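Local coordinates for Baccell_00875 (Bacteroides cellulosilyticus DSM 14838, PDB 5NO8), which is a polysaccharide lyase that probably removes L-rhamnose caps from glucuronic acid on the side chains of complex arabinogalactan proteins, at residues A[156-159]-A[160-164]; A[343-346]-A[347-350]; A[250-254]-A[255-259]; A[287-291]-A[292-296]; A[413-416]-A[417-421]. All blocks are in the same frame, centred on the assembly; numbering follows the deposited sequence.

Contact 1: residues A[156-159]-A[160-164]; sequences QQCI and NSRAH
The backbone carbonyl O of Gln-156 is gripped twice by Asn-160: its backbone N donates to Gln-156 O at 3.3 Å, and ND2 of the same residue closes on that oxygen at 3.0 Å, the two coming from opposite faces of the carbonyl plane. The side-chain bond is somewhat bent, 144° at the hydrogen. With CG anti to its own carbonyl carbon (chi1 -68°), the amide of Asn-160 folds back along the helix toward Gln-156, while OD1 takes a bond from Arg-50. An alanine here would take away OD1 and ND2, and Arg-50 would probably lose an acceptor while Gln-156 O kept a single backbone donor from this position. Two residues on, Arg-162 N reaches Cys-158 O at 3.3 Å, whereas the bond from Ser-161 N to Gln-157 O is weak because of its angle. The side chain of Arg-162, bent at chi2, runs beside that of Gln-157; NH1 turns back to Ser-161 O at 2.9 Å, which lies in the guanidinium plane, and NE is held by Asn-151. Ile-159 packs on Phe-184 and Tyr-540. This is a short helix followed, through Arg-162, by edge strand 163-168 of an antiparallel sheet.

Contact 2: residues A[343-346]-A[347-350]; sequences RKRV and DFIR
Arg-343 and Asp-347 stand one turn apart on the alpha-helix 338-352, and the successive i to i+4 backbone bonds continue through Phe-348, Ile-349 and Arg-350. The bond from Asp-347 N to Arg-343 O is nearly straight, 169° at the hydrogen. Of the charged pairs, Arg-343 with Asp-347 is a long salt bridge: NE stands 4.0 Å from OD2, which lies at the edge of the guanidinium in its plane. Asp-340 also pairs with this arginine. Arg-345 has firmer polar partners outside the two segments, with Asp-681 at NE and both Gly-653 O and Gln-353 at NH1. Apolar packing covers the same group. The bend at chi2 (56°) brings the guanidinium of Arg-345 back over Ile-349, the two side chains crossing at about a right angle. Its NH1 also approaches CD1 of Phe-348 at 3.5 Å, with ring and guanidinium planes 28° apart. Over the centre of one face of the Arg-345 guanidinium sits CG1 of Ile-349, 3.6 Å from CZ.

Contact 3: residues A[250-254]-A[255-259]; sequences HKLLE and KGSVL
A local C-terminal cap joins Leu-252 and Leu-253, on the last turn of helix 245-254, to the loop that follows and to Leu-259, where strand 259-262 begins. The methyl CD2 of Leu-252 lies 3.6 Å from CB of Ser-257 and meets CG of Leu-259 at 3.8 Å. It gets there because CG is anti to the backbone N (chi1 176°), which turns the branch toward Ser-257 and Leu-259. Leu-253 reaches Leu-259 too, its CG 4.0 Å from CD1 of Leu-259, the two side chains crossing at about a right angle. Leu-252 also packs on Val-191 of strand 187-194. Gly-256, with positive phi of 94°, closes a Schellman motif: Ser-257 N donates to Leu-252 O at 3.2 Å and Gly-256 N to Leu-253 O at 3.0 Å. A side chain at this glycine would be pressed against the preceding carbonyl O. A water donates to Leu-253 O at 2.8 Å and to Ser-257 O, bridging helix end and loop. Cut back to an alanine, Leu-252 would lose the CD2 methyl, which would probably leave a gap between Ser-257 and Leu-259. Lys-255 lays its CB, CG and CD along Lys-251 O, and its NZ forms a salt bridge with Asp-122.

Contact 4: residues A[287-291]-A[292-296]; sequences TAKMN and GVPVP
Met-290 and Val-293 close a beta hairpin, pairing strand 287-290 with the start of strand 293-300 through a type I' turn that has Asn-291 and Gly-292 at its corners. Both central residues have positive phi, 43° for Asn-291 and 83° for Gly-292. Two bonds tie the pair: Met-290 N donates to Val-293 O at 2.8 Å, and Val-293 N returns to Met-290 O at 3.0 Å, the donor standing above the carbonyl plane. The well-packed face carries Ala-288, Met-290 and Val-295. One methyl of Val-295, CG1, touches CB of Met-290 at 3.8 Å; the other, CG2, sits between the backbone N and carbonyl carbon and meets CB of Ala-288 at 3.9 Å. Val-306 and Val-308 of strand 303-309 pack against this same group. The face bearing Lys-289 and Pro-294 is looser. The aliphatic chain of Lys-289 runs extended, its CD 3.6 Å from Gly-292 O, and Pro-294 is exposed. At the turn, the amide of Asn-291 reaches across to the backbone of Arg-317 and Glu-315 on strand 314-322. At the far end a water spans the strands, accepting from Ala-288 N at 3.0 Å and donating to Val-295 O at 2.7 Å.

Contact 5: residues A[413-416]-A[417-421]; sequences ELKQ and SLLRY
Ser-417, Leu-418 and Leu-419 give regular alpha-helical i to i+4 bonds back to Glu-413, Leu-414 and Lys-415, whereas Arg-420 N to Gln-416 O is weak at 3.4 Å. Lys-415 and Leu-419 lie side by side and point the same way, CG of the lysine 4.0 Å from CD1 of the leucine. That methyl also meets the amide of Gln-416, NE2 standing 3.7 Å from CD1 of Leu-419; a bend at chi2 (-44°) curls the glutamine chain over to it. On the buried flank, Leu-418 tucks CG against the carbonyl of Leu-414, at 3.2 Å from its O. The hydroxyl of Ser-417 is hydrogen-bonded to Tyr-366, and Arg-420 ends in a salt bridge with Asp-363 and a bond to Asn-356. Within the fold, helix 412-429 is wedged among three others: Leu-418 packs on Leu-402 and Val-403 of helix 396-409, Leu-418 and Leu-419 meet Met-461 of helix 448-465, and Leu-414 faces Val-346 on helix 338-352.

In the fold
Along the chain come contacts 1, 3, 4, 2 and 5. The first three belong to the beta-rich N-terminal part: contact 1 leads into edge strand 163-168 of one antiparallel sheet, contact 3 passes from a helix into edge strand 259-262 of the next sheet, and contact 4 is a hairpin within that same sheet, its centre about 23 Å from that of contact 3. Contacts 2 and 5 lie in the helical part, their centres about 13 Å apart, and touch directly: Arg-350 CD is 3.5 Å from Glu-413 O. Contacts 1 and 5 lie about 46 Å apart between centres; the lyase thus joins a sheet-rich N-terminal part to a helical C-terminal part, where two helices pack together.

Contact 1: residues A[156-159]-A[160-164]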
loop_
_atom_site.group_PDB
_atom_site.type_symbol
_atom_site.label_atom_id
_atom_site.label_comp_id
_atom_site.label_asym_id
_atom_site.label_seq_id
_atom_site.Cartn_x
_atom_site.Cartn_y
_atom_site.Cartn_z
ATOM N N GLN A 156 7.867 -18.688 -3.251
ATOM C CA GLN A 156 7.782 -19.469 -4.474
ATOM C C GLN A 156 6.331 -19.582 -4.919
ATOM O O GLN A 156 6.032 -19.376 -6.073
ATOM C CB GLN A 156 8.395 -20.857 -4.298
ATOM C CG GLN A 156 9.926 -20.834 -4.253
ATOM C CD GLN A 156 10.522 -20.109 -3.033
ATOM O OE1 GLN A 156 11.523 -19.383 -3.164
ATOM N NE2 GLN A 156 9.917 -20.303 -1.841
ATOM N N GLN A 157 5.435 -19.893 -3.998
ATOM C CA GLN A 157 4.014 -19.927 -4.359
ATOM C C GLN A 157 3.484 -18.532 -4.723
ATOM O O GLN A 157 2.636 -18.402 -5.595
ATOM C CB GLN A 157 3.185 -20.506 -3.232
ATOM C CG GLN A 157 3.360 -21.993 -3.041
ATOM C CD GLN A 157 2.425 -22.484 -1.959
ATOM O OE1 GLN A 157 2.792 -22.521 -0.790
ATOM N NE2 GLN A 157 1.198 -22.815 -2.334
ATOM N N CYS A 158 3.974 -17.498 -4.038
ATOM C CA CYS A 158 3.542 -16.124 -4.355
ATOM C C CYS A 158 3.891 -15.746 -5.777
ATOM O O CYS A 158 3.037 -15.341 -6.541
ATOM C CB CYS A 158 4.166 -15.122 -3.416
ATOM S SG CYS A 158 3.456 -15.202 -1.792
ATOM N N ILE A 159 5.155 -15.940 -6.130
ATOM C CA ILE A 159 5.664 -15.576 -7.434
ATOM C C ILE A 159 4.908 -16.262 -8.576
ATOM O O ILE A 159 4.616 -15.644 -9.603
ATOM C CB ILE A 159 7.198 -15.858 -7.449
ATOM C CG1 ILE A 159 7.923 -14.763 -6.646
ATOM C CG2 ILE A 159 7.765 -16.039 -8.837
ATOM C CD1 ILE A 159 7.935 -13.390 -7.259
ATOM N N ASN A 160 4.573 -17.536 -8.387
ATOM C CA ASN A 160 3.972 -18.318 -9.455
ATOM C C ASN A 160 2.453 -18.404 -9.411
ATOM O O ASN A 160 1.843 -18.648 -10.446
ATOM C CB ASN A 160 4.576 -19.724 -9.424
ATOM C CG ASN A 160 6.039 -19.706 -9.818
ATOM O OD1 ASN A 160 6.380 -19.430 -10.971
ATOM N ND2 ASN A 160 6.905 -19.974 -8.864
ATOM N N SER A 161 1.881 -18.250 -8.223
ATOM C CA SER A 161 0.505 -18.712 -7.956
ATOM C C SER A 161 -0.373 -17.826 -7.074
ATOM O O SER A 161 -1.411 -18.298 -6.609
ATOM C CB SER A 161 0.581 -20.093 -7.277
ATOM O OG SER A 161 1.393 -20.962 -8.051
ATOM N N ARG A 162 0.045 -16.587 -6.823
ATOM C CA ARG A 162 -0.768 -15.610 -6.078
ATOM C C ARG A 162 -0.768 -14.302 -6.836
ATOM O O ARG A 162 0.041 -14.095 -7.738
ATOM C CB ARG A 162 -0.265 -15.402 -4.651
ATOM C CG ARG A 162 -0.246 -16.652 -3.774
ATOM C CD ARG A 162 -1.665 -17.146 -3.508
ATOM N NE ARG A 162 -1.699 -18.263 -2.579
ATOM C CZ ARG A 162 -1.464 -19.537 -2.914
ATOM N NH1 ARG A 162 -1.176 -19.875 -4.159
ATOM N NH2 ARG A 162 -1.502 -20.477 -1.979
ATOM N N ALA A 163 -1.686 -13.417 -6.475
ATOM C CA ALA A 163 -1.851 -12.163 -7.229
ATOM C C ALA A 163 -1.928 -10.948 -6.314
ATOM O O ALA A 163 -2.612 -10.978 -5.297
ATOM C CB ALA A 163 -3.095 -12.240 -8.087
ATOM N N HIS A 164 -1.236 -9.885 -6.719
ATOM C CA HIS A 164 -1.455 -8.550 -6.149
ATOM C C HIS A 164 -2.753 -8.009 -6.757
ATOM O O HIS A 164 -2.847 -7.809 -7.975
ATOM C CB HIS A 164 -0.290 -7.638 -6.486
ATOM C CG HIS A 164 1.003 -8.072 -5.875
ATOM N ND1 HIS A 164 1.125 -8.354 -4.534
ATOM C CD2 HIS A 164 2.237 -8.231 -6.413
ATOM C CE1 HIS A 164 2.384 -8.667 -4.272
ATOM N NE2 HIS A 164 3.075 -8.615 -5.396
#

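Contact 2: residues A[343-346]-A[347-350]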
loop_
_atom_site.group_PDB
_atom_site.type_symbol
_atom_site.label_atom_id
_atom_site.label_comp_id
_atom_site.label_asym_id
_atom_site.label_seq_id
_atom_site.Cartn_x
_atom_site.Cartn_y
_atom_site.Cartn_z
ATOM N N ARG A 343 8.317 21.437 7.458
ATOM C CA ARG A 343 8.770 22.286 8.546
ATOM C C ARG A 343 7.898 22.103 9.768
ATOM O O ARG A 343 8.412 21.933 10.865
ATOM C CB ARG A 343 8.722 23.760 8.135
ATOM C CG ARG A 343 9.221 24.692 9.226
ATOM C CD ARG A 343 8.718 26.084 9.025
ATOM N NE ARG A 343 7.475 26.252 9.754
ATOM C CZ ARG A 343 6.335 26.705 9.260
ATOM N NH1 ARG A 343 6.201 27.069 7.975
ATOM N NH2 ARG A 343 5.305 26.794 10.080
ATOM N N LYS A 344 6.582 22.086 9.568
ATOM C CA LYS A 344 5.672 21.937 10.688
ATOM C C LYS A 344 5.828 20.559 11.339
ATOM O O LYS A 344 5.765 20.455 12.550
ATOM C CB LYS A 344 4.237 22.180 10.261
ATOM C CG LYS A 344 3.980 23.674 10.011
ATOM C CD LYS A 344 2.529 23.981 9.750
ATOM C CE LYS A 344 2.078 23.550 8.372
ATOM N NZ LYS A 344 0.745 24.174 8.096
ATOM N N ARG A 345 6.019 19.530 10.533
ATOM C CA ARG A 345 6.184 18.182 11.072
ATOM C C ARG A 345 7.460 18.082 11.921
ATOM O O ARG A 345 7.450 17.555 13.021
ATOM C CB ARG A 345 6.240 17.134 9.957
ATOM C CG ARG A 345 6.498 15.706 10.439
ATOM C CD ARG A 345 5.453 15.306 11.456
ATOM N NE ARG A 345 5.745 14.043 12.106
ATOM C CZ ARG A 345 5.301 13.718 13.305
ATOM N NH1 ARG A 345 4.491 14.515 14.015
ATOM N NH2 ARG A 345 5.678 12.558 13.808
ATOM N N VAL A 346 8.544 18.600 11.370
ATOM C CA VAL A 346 9.820 18.595 12.068
ATOM C C VAL A 346 9.714 19.325 13.402
ATOM O O VAL A 346 10.187 18.823 14.404
ATOM C CB VAL A 346 10.917 19.134 11.132
ATOM C CG1 VAL A 346 12.171 19.554 11.868
ATOM C CG2 VAL A 346 11.226 18.073 10.081
ATOM N N ASP A 347 9.104 20.520 13.405
ATOM C CA ASP A 347 8.903 21.272 14.643
ATOM C C ASP A 347 8.042 20.531 15.643
ATOM O O ASP A 347 8.312 20.577 16.819
ATOM C CB ASP A 347 8.312 22.654 14.373
ATOM C CG ASP A 347 9.307 23.600 13.663
ATOM O OD1 ASP A 347 10.543 23.367 13.693
ATOM O OD2 ASP A 347 8.838 24.612 13.084
ATOM N N PHE A 348 7.021 19.814 15.166
ATOM C CA PHE A 348 6.186 18.997 16.048
ATOM C C PHE A 348 6.986 17.868 16.696
ATOM O O PHE A 348 6.817 17.608 17.898
ATOM C CB PHE A 348 4.979 18.428 15.295
ATOM C CG PHE A 348 3.887 17.939 16.199
ATOM C CD1 PHE A 348 3.947 16.658 16.745
ATOM C CD2 PHE A 348 2.782 18.722 16.483
ATOM C CE1 PHE A 348 2.963 16.194 17.599
ATOM C CE2 PHE A 348 1.778 18.255 17.334
ATOM C CZ PHE A 348 1.872 16.998 17.903
ATOM N N ILE A 349 7.813 17.188 15.906
ATOM C CA ILE A 349 8.633 16.095 16.419
ATOM C C ILE A 349 9.525 16.621 17.554
ATOM O O ILE A 349 9.535 16.067 18.667
ATOM C CB ILE A 349 9.483 15.445 15.336
ATOM C CG1 ILE A 349 8.591 14.662 14.365
ATOM C CG2 ILE A 349 10.518 14.496 15.959
ATOM C CD1 ILE A 349 9.244 14.294 13.065
ATOM N N ARG A 350 10.212 17.723 17.280
ATOM C CA ARG A 350 11.089 18.311 18.286
ATOM C C ARG A 350 10.347 18.793 19.524
ATOM O O ARG A 350 10.763 18.502 20.653
ATOM C CB ARG A 350 11.916 19.458 17.690
ATOM C CG ARG A 350 12.935 20.033 18.680
ATOM C CD ARG A 350 13.758 21.138 18.065
ATOM N NE ARG A 350 12.985 22.324 17.708
ATOM C CZ ARG A 350 12.507 23.235 18.564
ATOM N NH1 ARG A 350 12.664 23.136 19.884
ATOM N NH2 ARG A 350 11.848 24.277 18.084
#

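Contact 3: residues A[250-254]-A[255-259]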
loop_
_atom_site.group_PDB
_atom_site.type_symbol
_atom_site.label_atom_id
_atom_site.label_comp_id
_atom_site.label_asym_id
_atom_site.label_seq_id
_atom_site.Cartn_x
_atom_site.Cartn_y
_atom_site.Cartn_z
ATOM N N HIS A 250 -6.256 -1.307 -22.275
ATOM C CA HIS A 250 -6.836 -1.417 -23.608
ATOM C C HIS A 250 -8.151 -2.184 -23.575
ATOM O O HIS A 250 -9.159 -1.745 -24.127
ATOM C CB HIS A 250 -5.835 -2.102 -24.568
ATOM C CG HIS A 250 -6.327 -2.201 -25.981
ATOM N ND1 HIS A 250 -6.498 -1.096 -26.789
ATOM C CD2 HIS A 250 -6.722 -3.268 -26.714
ATOM C CE1 HIS A 250 -6.969 -1.478 -27.965
ATOM N NE2 HIS A 250 -7.118 -2.791 -27.944
ATOM N N LYS A 251 -8.134 -3.324 -22.905
ATOM C CA LYS A 251 -9.310 -4.181 -22.784
ATOM C C LYS A 251 -10.432 -3.514 -21.985
ATOM O O LYS A 251 -11.620 -3.624 -22.352
ATOM C CB LYS A 251 -8.910 -5.503 -22.156
ATOM C CG LYS A 251 -8.134 -6.390 -23.125
ATOM C CD LYS A 251 -7.668 -7.644 -22.402
ATOM C CE LYS A 251 -6.765 -8.535 -23.247
ATOM N NZ LYS A 251 -7.543 -9.274 -24.236
ATOM N N LEU A 252 -10.059 -2.808 -20.923
ATOM C CA LEU A 252 -11.060 -2.014 -20.168
ATOM C C LEU A 252 -11.800 -1.011 -21.075
ATOM O O LEU A 252 -13.052 -0.919 -21.056
ATOM C CB LEU A 252 -10.413 -1.359 -18.947
ATOM C CG LEU A 252 -11.273 -0.423 -18.085
ATOM C CD1 LEU A 252 -10.735 -0.401 -16.652
ATOM C CD2 LEU A 252 -11.344 0.977 -18.646
ATOM N N LEU A 253 -11.050 -0.300 -21.906
ATOM C CA LEU A 253 -11.647 0.635 -22.864
ATOM C C LEU A 253 -12.463 -0.091 -23.947
ATOM O O LEU A 253 -13.540 0.382 -24.323
ATOM C CB LEU A 253 -10.580 1.514 -23.508
ATOM C CG LEU A 253 -9.813 2.451 -22.567
ATOM C CD1 LEU A 253 -8.648 3.114 -23.295
ATOM C CD2 LEU A 253 -10.743 3.502 -21.996
ATOM N N GLU A 254 -11.970 -1.246 -24.411
ATOM C CA GLU A 254 -12.708 -2.048 -25.394
ATOM C C GLU A 254 -14.032 -2.502 -24.870
ATOM O O GLU A 254 -15.000 -2.578 -25.624
ATOM C CB GLU A 254 -11.927 -3.283 -25.830
ATOM C CG GLU A 254 -10.701 -2.951 -26.650
ATOM C CD GLU A 254 -9.981 -4.178 -27.182
ATOM O OE1 GLU A 254 -9.943 -5.217 -26.473
ATOM O OE2 GLU A 254 -9.466 -4.079 -28.327
ATOM N N LYS A 255 -14.082 -2.776 -23.571
ATOM C CA LYS A 255 -15.302 -3.230 -22.917
ATOM C C LYS A 255 -16.244 -2.074 -22.593
ATOM O O LYS A 255 -17.296 -2.294 -22.003
ATOM C CB LYS A 255 -14.937 -4.066 -21.678
ATOM C CG LYS A 255 -14.380 -5.424 -22.115
ATOM C CD LYS A 255 -13.771 -6.245 -21.009
ATOM C CE LYS A 255 -12.973 -7.405 -21.604
ATOM N NZ LYS A 255 -13.859 -8.371 -22.311
ATOM N N GLY A 256 -15.878 -0.843 -22.971
ATOM C CA GLY A 256 -16.768 0.305 -22.864
ATOM C C GLY A 256 -16.652 1.137 -21.596
ATOM O O GLY A 256 -17.438 2.057 -21.396
ATOM N N SER A 257 -15.672 0.833 -20.752
ATOM C CA SER A 257 -15.448 1.616 -19.539
ATOM C C SER A 257 -14.514 2.805 -19.832
ATOM O O SER A 257 -14.221 3.095 -21.000
ATOM C CB SER A 257 -14.893 0.721 -18.452
ATOM O OG SER A 257 -14.881 1.406 -17.206
ATOM N N VAL A 258 -14.121 3.541 -18.791
ATOM C CA VAL A 258 -13.274 4.726 -18.958
ATOM C C VAL A 258 -12.137 4.685 -17.972
ATOM O O VAL A 258 -12.195 3.954 -16.970
ATOM C CB VAL A 258 -14.071 6.045 -18.798
ATOM C CG1 VAL A 258 -15.247 6.087 -19.762
ATOM C CG2 VAL A 258 -14.560 6.252 -17.375
ATOM N N LEU A 259 -11.088 5.460 -18.259
ATOM C CA LEU A 259 -9.926 5.576 -17.382
ATOM C C LEU A 259 -9.759 7.044 -17.008
ATOM O O LEU A 259 -9.701 7.917 -17.887
ATOM C CB LEU A 259 -8.644 5.087 -18.077
ATOM C CG LEU A 259 -8.591 3.595 -18.339
ATOM C CD1 LEU A 259 -7.557 3.321 -19.414
ATOM C CD2 LEU A 259 -8.298 2.838 -17.051
HETATM O O HOH W 1 -14.484 2.951 -23.637
#

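Contact 4: residues A[287-291]-A[292-296]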
loop_
_atom_site.group_PDB
_atom_site.type_symbol
_atom_site.label_atom_id
_atom_site.label_comp_id
_atom_site.label_asym_id
_atom_site.label_seq_id
_atom_site.Cartn_x
_atom_site.Cartn_y
_atom_site.Cartn_z
ATOM N N THR A 287 -20.200 15.494 -18.076
ATOM C CA THR A 287 -20.093 16.655 -17.200
ATOM C C THR A 287 -19.206 16.256 -16.027
ATOM O O THR A 287 -18.908 15.061 -15.818
ATOM C CB THR A 287 -21.455 17.113 -16.623
ATOM O OG1 THR A 287 -22.109 16.018 -15.973
ATOM C CG2 THR A 287 -22.360 17.684 -17.714
ATOM N N ALA A 288 -18.778 17.246 -15.271
ATOM C CA ALA A 288 -17.912 16.997 -14.141
ATOM C C ALA A 288 -18.236 17.848 -12.955
ATOM O O ALA A 288 -18.838 18.917 -13.088
ATOM C CB ALA A 288 -16.471 17.211 -14.529
ATOM N N LYS A 289 -17.803 17.380 -11.785
ATOM C CA LYS A 289 -17.920 18.137 -10.547
ATOM C C LYS A 289 -16.612 18.065 -9.754
ATOM O O LYS A 289 -15.848 17.103 -9.887
ATOM C CB LYS A 289 -19.064 17.632 -9.682
ATOM C CG LYS A 289 -20.443 17.810 -10.289
ATOM C CD LYS A 289 -21.585 17.324 -9.404
ATOM C CE LYS A 289 -22.900 17.309 -10.206
ATOM N NZ LYS A 289 -24.029 16.900 -9.310
ATOM N N MET A 290 -16.360 19.115 -8.983
ATOM C CA MET A 290 -15.228 19.206 -8.077
ATOM C C MET A 290 -15.816 19.410 -6.693
ATOM O O MET A 290 -16.480 20.432 -6.459
ATOM C CB MET A 290 -14.351 20.397 -8.456
ATOM C CG MET A 290 -13.158 20.596 -7.594
ATOM S SD MET A 290 -12.239 22.012 -8.290
ATOM C CE MET A 290 -11.119 22.187 -6.935
ATOM N N ASN A 291 -15.606 18.457 -5.785
ATOM C CA ASN A 291 -16.328 18.450 -4.486
ATOM C C ASN A 291 -17.835 18.774 -4.622
ATOM O O ASN A 291 -18.383 19.592 -3.897
ATOM C CB ASN A 291 -15.646 19.398 -3.504
ATOM C CG ASN A 291 -14.320 18.875 -3.038
ATOM O OD1 ASN A 291 -14.044 17.681 -3.177
ATOM N ND2 ASN A 291 -13.514 19.744 -2.423
ATOM N N GLY A 292 -18.474 18.142 -5.593
ATOM C CA GLY A 292 -19.900 18.261 -5.745
ATOM C C GLY A 292 -20.349 19.492 -6.497
ATOM O O GLY A 292 -21.558 19.658 -6.710
ATOM N N VAL A 293 -19.410 20.332 -6.907
ATOM C CA VAL A 293 -19.721 21.582 -7.632
ATOM C C VAL A 293 -19.400 21.430 -9.125
ATOM O O VAL A 293 -18.263 21.124 -9.502
ATOM C CB VAL A 293 -18.940 22.780 -7.069
ATOM C CG1 VAL A 293 -19.340 24.069 -7.801
ATOM C CG2 VAL A 293 -19.135 22.887 -5.565
ATOM N N PRO A 294 -20.383 21.688 -10.002
ATOM C CA PRO A 294 -20.068 21.595 -11.425
ATOM C C PRO A 294 -18.901 22.448 -11.866
ATOM O O PRO A 294 -18.764 23.604 -11.436
ATOM C CB PRO A 294 -21.358 22.103 -12.102
ATOM C CG PRO A 294 -22.428 21.702 -11.158
ATOM C CD PRO A 294 -21.825 21.935 -9.792
ATOM N N VAL A 295 -18.061 21.859 -12.709
ATOM C CA VAL A 295 -16.933 22.532 -13.330
ATOM C C VAL A 295 -16.938 22.240 -14.825
ATOM O O VAL A 295 -17.413 21.191 -15.237
ATOM C CB VAL A 295 -15.586 22.086 -12.748
ATOM C CG1 VAL A 295 -15.454 22.579 -11.318
ATOM C CG2 VAL A 295 -15.408 20.576 -12.834
ATOM N N PRO A 296 -16.392 23.154 -15.639
ATOM C CA PRO A 296 -16.443 22.928 -17.099
ATOM C C PRO A 296 -15.593 21.749 -17.554
ATOM O O PRO A 296 -14.552 21.486 -16.961
ATOM C CB PRO A 296 -15.916 24.244 -17.697
ATOM C CG PRO A 296 -15.371 25.044 -16.583
ATOM C CD PRO A 296 -15.751 24.428 -15.269
HETATM O O HOH W 2 -19.484 19.894 -16.437
#

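Contact 5: residues A[413-416]-A[417-421]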
loop_
_atom_site.group_PDB
_atom_site.type_symbol
_atom_site.label_atom_id
_atom_site.label_comp_id
_atom_site.label_asym_id
_atom_site.label_seq_id
_atom_site.Cartn_x
_atom_site.Cartn_y
_atom_site.Cartn_z
ATOM N N GLU A 413 18.222 24.669 16.795
ATOM C CA GLU A 413 17.386 23.900 17.720
ATOM C C GLU A 413 17.323 22.434 17.312
ATOM O O GLU A 413 17.272 21.561 18.185
ATOM C CB GLU A 413 15.960 24.452 17.808
ATOM C CG GLU A 413 15.806 25.622 18.746
ATOM C CD GLU A 413 16.563 26.828 18.281
ATOM O OE1 GLU A 413 16.291 27.330 17.157
ATOM O OE2 GLU A 413 17.442 27.270 19.042
ATOM N N LEU A 414 17.285 22.166 16.001
ATOM C CA LEU A 414 17.361 20.795 15.505
ATOM C C LEU A 414 18.694 20.155 15.862
ATOM O O LEU A 414 18.728 18.996 16.280
ATOM C CB LEU A 414 17.164 20.718 13.988
ATOM C CG LEU A 414 15.790 21.129 13.447
ATOM C CD1 LEU A 414 15.684 20.824 11.963
ATOM C CD2 LEU A 414 14.679 20.432 14.226
ATOM N N LYS A 415 19.792 20.878 15.630
ATOM C CA LYS A 415 21.115 20.345 15.950
ATOM C C LYS A 415 21.184 19.950 17.415
ATOM O O LYS A 415 21.662 18.865 17.726
ATOM C CB LYS A 415 22.227 21.342 15.621
ATOM C CG LYS A 415 23.615 20.814 15.926
ATOM C CD LYS A 415 24.666 21.549 15.118
ATOM C CE LYS A 415 26.059 21.122 15.552
ATOM N NZ LYS A 415 27.084 21.908 14.818
ATOM N N GLN A 416 20.703 20.814 18.306
ATOM C CA GLN A 416 20.753 20.531 19.752
ATOM C C GLN A 416 19.873 19.357 20.131
ATOM O O GLN A 416 20.258 18.515 20.932
ATOM C CB GLN A 416 20.397 21.767 20.596
ATOM C CG GLN A 416 21.518 22.805 20.643
ATOM C CD GLN A 416 22.904 22.175 20.858
ATOM O OE1 GLN A 416 23.122 21.465 21.850
ATOM N NE2 GLN A 416 23.821 22.381 19.896
ATOM N N SER A 417 18.709 19.280 19.505
ATOM C CA SER A 417 17.824 18.148 19.702
ATOM C C SER A 417 18.483 16.833 19.246
ATOM O O SER A 417 18.390 15.821 19.949
ATOM C CB SER A 417 16.499 18.402 18.950
ATOM O OG SER A 417 15.675 17.253 18.933
ATOM N N LEU A 418 19.114 16.863 18.074
ATOM C CA LEU A 418 19.754 15.719 17.469
ATOM C C LEU A 418 20.971 15.224 18.251
ATOM O O LEU A 418 21.180 14.009 18.347
ATOM C CB LEU A 418 20.172 15.994 16.043
ATOM C CG LEU A 418 19.011 16.018 15.037
ATOM C CD1 LEU A 418 19.465 16.718 13.778
ATOM C CD2 LEU A 418 18.536 14.589 14.725
ATOM N N LEU A 419 21.769 16.143 18.792
ATOM C CA LEU A 419 22.914 15.730 19.638
ATOM C C LEU A 419 22.434 14.944 20.841
ATOM O O LEU A 419 23.047 13.944 21.217
ATOM C CB LEU A 419 23.783 16.935 20.042
ATOM C CG LEU A 419 24.561 17.506 18.852
ATOM C CD1 LEU A 419 25.039 18.919 19.165
ATOM C CD2 LEU A 419 25.740 16.650 18.425
ATOM N N ARG A 420 21.314 15.365 21.418
ATOM C CA ARG A 420 20.716 14.651 22.514
ATOM C C ARG A 420 20.173 13.301 22.109
ATOM O O ARG A 420 20.305 12.322 22.859
ATOM C CB ARG A 420 19.604 15.456 23.148
ATOM C CG ARG A 420 20.111 16.627 23.951
ATOM C CD ARG A 420 18.965 17.460 24.464
ATOM N NE ARG A 420 18.030 16.668 25.250
ATOM C CZ ARG A 420 16.699 16.659 25.126
ATOM N NH1 ARG A 420 16.055 17.449 24.252
ATOM N NH2 ARG A 420 15.980 15.860 25.918
ATOM N N TYR A 421 19.540 13.248 20.939
ATOM C CA TYR A 421 19.022 11.987 20.452
ATOM C C TYR A 421 20.125 10.978 20.213
ATOM O O TYR A 421 20.042 9.832 20.683
ATOM C CB TYR A 421 18.254 12.178 19.137
ATOM C CG TYR A 421 17.601 10.911 18.673
ATOM C CD1 TYR A 421 16.752 10.200 19.525
ATOM C CD2 TYR A 421 17.791 10.432 17.401
ATOM C CE1 TYR A 421 16.132 9.042 19.114
ATOM C CE2 TYR A 421 17.141 9.288 16.974
ATOM C CZ TYR A 421 16.325 8.592 17.850
ATOM O OH TYR A 421 15.689 7.444 17.422
#